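Local coordinates for nucleoporin nup120 (Schizosaccharomyces pombe, PDB 4GQ2), which serves as a structural component of the nuclear pore complex, the gateway for transport between nucleus and cytoplasm, at residues I312-A317 with V327-I332. Sequence-based numbering, arbitrary orientation.
Sequences IYKLNA and VIEKGI
K314 and V327 form an antiparallel hydrogen-bonded pair, K314 N giving to V327 O at 2.8 Å and V327 N to K314 O. Next to it Y313 faces I328 as a non-hydrogen-bonded pair, and beyond it I312 O accepts a forked bond from E329 N (2.8 Å) and K330 N (3.1 Å).

The tight part lies around two buried residues on opposite faces. With CG swung anti to its own carbonyl carbon (chi1 -67°), the Y313 ring lies alongside exposed I328, whose CG2 makes an off-centre CH-pi contact, 3.7 Å from CE2. Tyrosine suits this place: its ring also packs on L275, L300 and V326, while its hydroxyl bonds weakly to Y302. An alanine here would be likely to leave one flank of I328 uncovered and the Y302 hydroxyl without this mate. Branched, apolar I312 brings CG2 to 3.5 Å from E329 OE1, and its CB meets K330 CB.

Toward K314 and N316 that face loosens. K314 and E329 pack by aliphatic parts, their partly exposed chains keeping NZ and OE2 5.9 Å apart, and N316 ND2 merely brushes CG2 of exposed V327.

Strands 309-317 and 324-328 thus make the outer beta hairpin of a four-stranded antiparallel blade, the repeating unit of a beta-propeller.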
loop_
_atom_site.group_PDB
_atom_site.type_symbol
_atom_site.label_atom_id
_atom_site.label_comp_id
_atom_site.label_asym_id
_atom_site.label_seq_id
_atom_site.Cartn_x
_atom_site.Cartn_y
_atom_site.Cartn_z
ATOM N N ILE A 312 -2.779 -46.516 4.880
ATOM C CA ILE A 312 -4.006 -46.147 5.584
ATOM C C ILE A 312 -4.586 -47.377 6.290
ATOM O O ILE A 312 -4.588 -48.476 5.736
ATOM C CB ILE A 312 -5.046 -45.487 4.646
ATOM C CG1 ILE A 312 -4.564 -44.092 4.214
ATOM C CG2 ILE A 312 -6.412 -45.394 5.322
ATOM C CD1 ILE A 312 -5.461 -43.380 3.215
ATOM N N TYR A 313 -5.054 -47.181 7.519
ATOM C CA TYR A 313 -5.657 -48.239 8.314
ATOM C C TYR A 313 -7.025 -47.809 8.823
ATOM O O TYR A 313 -7.226 -46.646 9.173
ATOM C CB TYR A 313 -4.775 -48.578 9.517
ATOM C CG TYR A 313 -3.449 -49.223 9.183
ATOM C CD1 TYR A 313 -2.366 -48.451 8.771
ATOM C CD2 TYR A 313 -3.268 -50.604 9.303
ATOM C CE1 TYR A 313 -1.147 -49.033 8.471
ATOM C CE2 TYR A 313 -2.045 -51.196 9.009
ATOM C CZ TYR A 313 -0.990 -50.402 8.594
ATOM O OH TYR A 313 0.230 -50.961 8.291
ATOM N N LYS A 314 -7.955 -48.759 8.870
ATOM C CA LYS A 314 -9.264 -48.543 9.472
ATOM C C LYS A 314 -9.245 -49.047 10.911
ATOM O O LYS A 314 -8.737 -50.137 11.189
ATOM C CB LYS A 314 -10.349 -49.272 8.665
ATOM C CG LYS A 314 -11.763 -49.152 9.214
ATOM C CD LYS A 314 -12.468 -47.891 8.733
ATOM C CE LYS A 314 -13.759 -47.620 9.499
ATOM N NZ LYS A 314 -14.874 -48.534 9.126
ATOM N N LEU A 315 -9.781 -48.242 11.823
ATOM C CA LEU A 315 -9.971 -48.670 13.200
ATOM C C LEU A 315 -11.404 -49.153 13.382
ATOM O O LEU A 315 -12.363 -48.421 13.110
ATOM C CB LEU A 315 -9.669 -47.543 14.192
ATOM C CG LEU A 315 -8.823 -47.838 15.442
ATOM C CD1 LEU A 315 -9.040 -46.745 16.471
ATOM C CD2 LEU A 315 -9.086 -49.199 16.079
ATOM N N ASN A 316 -11.530 -50.396 13.838
ATOM C CA ASN A 316 -12.820 -51.015 14.090
ATOM C C ASN A 316 -12.965 -51.343 15.571
ATOM O O ASN A 316 -12.112 -52.017 16.154
ATOM C CB ASN A 316 -12.976 -52.275 13.233
ATOM C CG ASN A 316 -12.855 -51.987 11.743
ATOM O OD1 ASN A 316 -13.565 -51.135 11.205
ATOM N ND2 ASN A 316 -11.953 -52.699 11.070
ATOM N N ALA A 317 -14.037 -50.837 16.173
ATOM C CA ALA A 317 -14.318 -51.055 17.589
ATOM C C ALA A 317 -15.643 -51.788 17.762
ATOM O O ALA A 317 -16.605 -51.516 17.040
ATOM C CB ALA A 317 -14.346 -49.727 18.332
ATOM N N VAL A 327 -7.231 -52.619 11.056
ATOM C CA VAL A 327 -7.228 -53.398 9.816
ATOM C C VAL A 327 -6.759 -52.529 8.654
ATOM O O VAL A 327 -7.206 -51.393 8.497
ATOM C CB VAL A 327 -8.609 -54.037 9.519
ATOM C CG1 VAL A 327 -8.567 -54.846 8.230
ATOM C CG2 VAL A 327 -9.051 -54.935 10.670
ATOM N N ILE A 328 -5.852 -53.082 7.852
ATOM C CA ILE A 328 -5.201 -52.372 6.747
ATOM C C ILE A 328 -6.174 -51.968 5.635
ATOM O O ILE A 328 -7.158 -52.663 5.375
ATOM C CB ILE A 328 -4.082 -53.229 6.110
ATOM C CG1 ILE A 328 -3.535 -54.260 7.109
ATOM C CG2 ILE A 328 -2.972 -52.339 5.563
ATOM C CD1 ILE A 328 -3.021 -55.536 6.471
ATOM N N GLU A 329 -5.886 -50.838 4.991
ATOM C CA GLU A 329 -6.595 -50.408 3.784
ATOM C C GLU A 329 -5.636 -50.108 2.630
ATOM O O GLU A 329 -6.013 -50.231 1.466
ATOM C CB GLU A 329 -7.470 -49.190 4.061
ATOM C CG GLU A 329 -8.717 -49.500 4.869
ATOM C CD GLU A 329 -9.760 -48.404 4.779
ATOM O OE1 GLU A 329 -9.377 -47.216 4.723
ATOM O OE2 GLU A 329 -10.967 -48.732 4.769
ATOM N N LYS A 330 -4.402 -49.719 2.955
ATOM C CA LYS A 330 -3.400 -49.413 1.939
ATOM C C LYS A 330 -2.012 -49.875 2.360
ATOM O O LYS A 330 -1.603 -49.662 3.499
ATOM C CB LYS A 330 -3.367 -47.911 1.674
ATOM C CG LYS A 330 -3.631 -47.521 0.233
ATOM C CD LYS A 330 -5.124 -47.363 -0.003
ATOM C CE LYS A 330 -5.411 -46.559 -1.258
ATOM N NZ LYS A 330 -6.873 -46.392 -1.494
ATOM N N GLY A 331 -1.295 -50.507 1.433
ATOM C CA GLY A 331 0.099 -50.892 1.643
ATOM C C GLY A 331 1.069 -49.796 1.227
ATOM O O GLY A 331 2.056 -49.540 1.922
ATOM N N ILE A 332 0.793 -49.145 0.095
ATOM C CA ILE A 332 1.672 -48.094 -0.446
ATOM C C ILE A 332 0.938 -46.947 -1.175
ATOM O O ILE A 332 0.128 -47.177 -2.077
ATOM C CB ILE A 332 2.793 -48.690 -1.343
ATOM C CG1 ILE A 332 3.993 -49.131 -0.492
ATOM C CG2 ILE A 332 3.255 -47.695 -2.400
ATOM C CD1 ILE A 332 5.171 -49.679 -1.282
#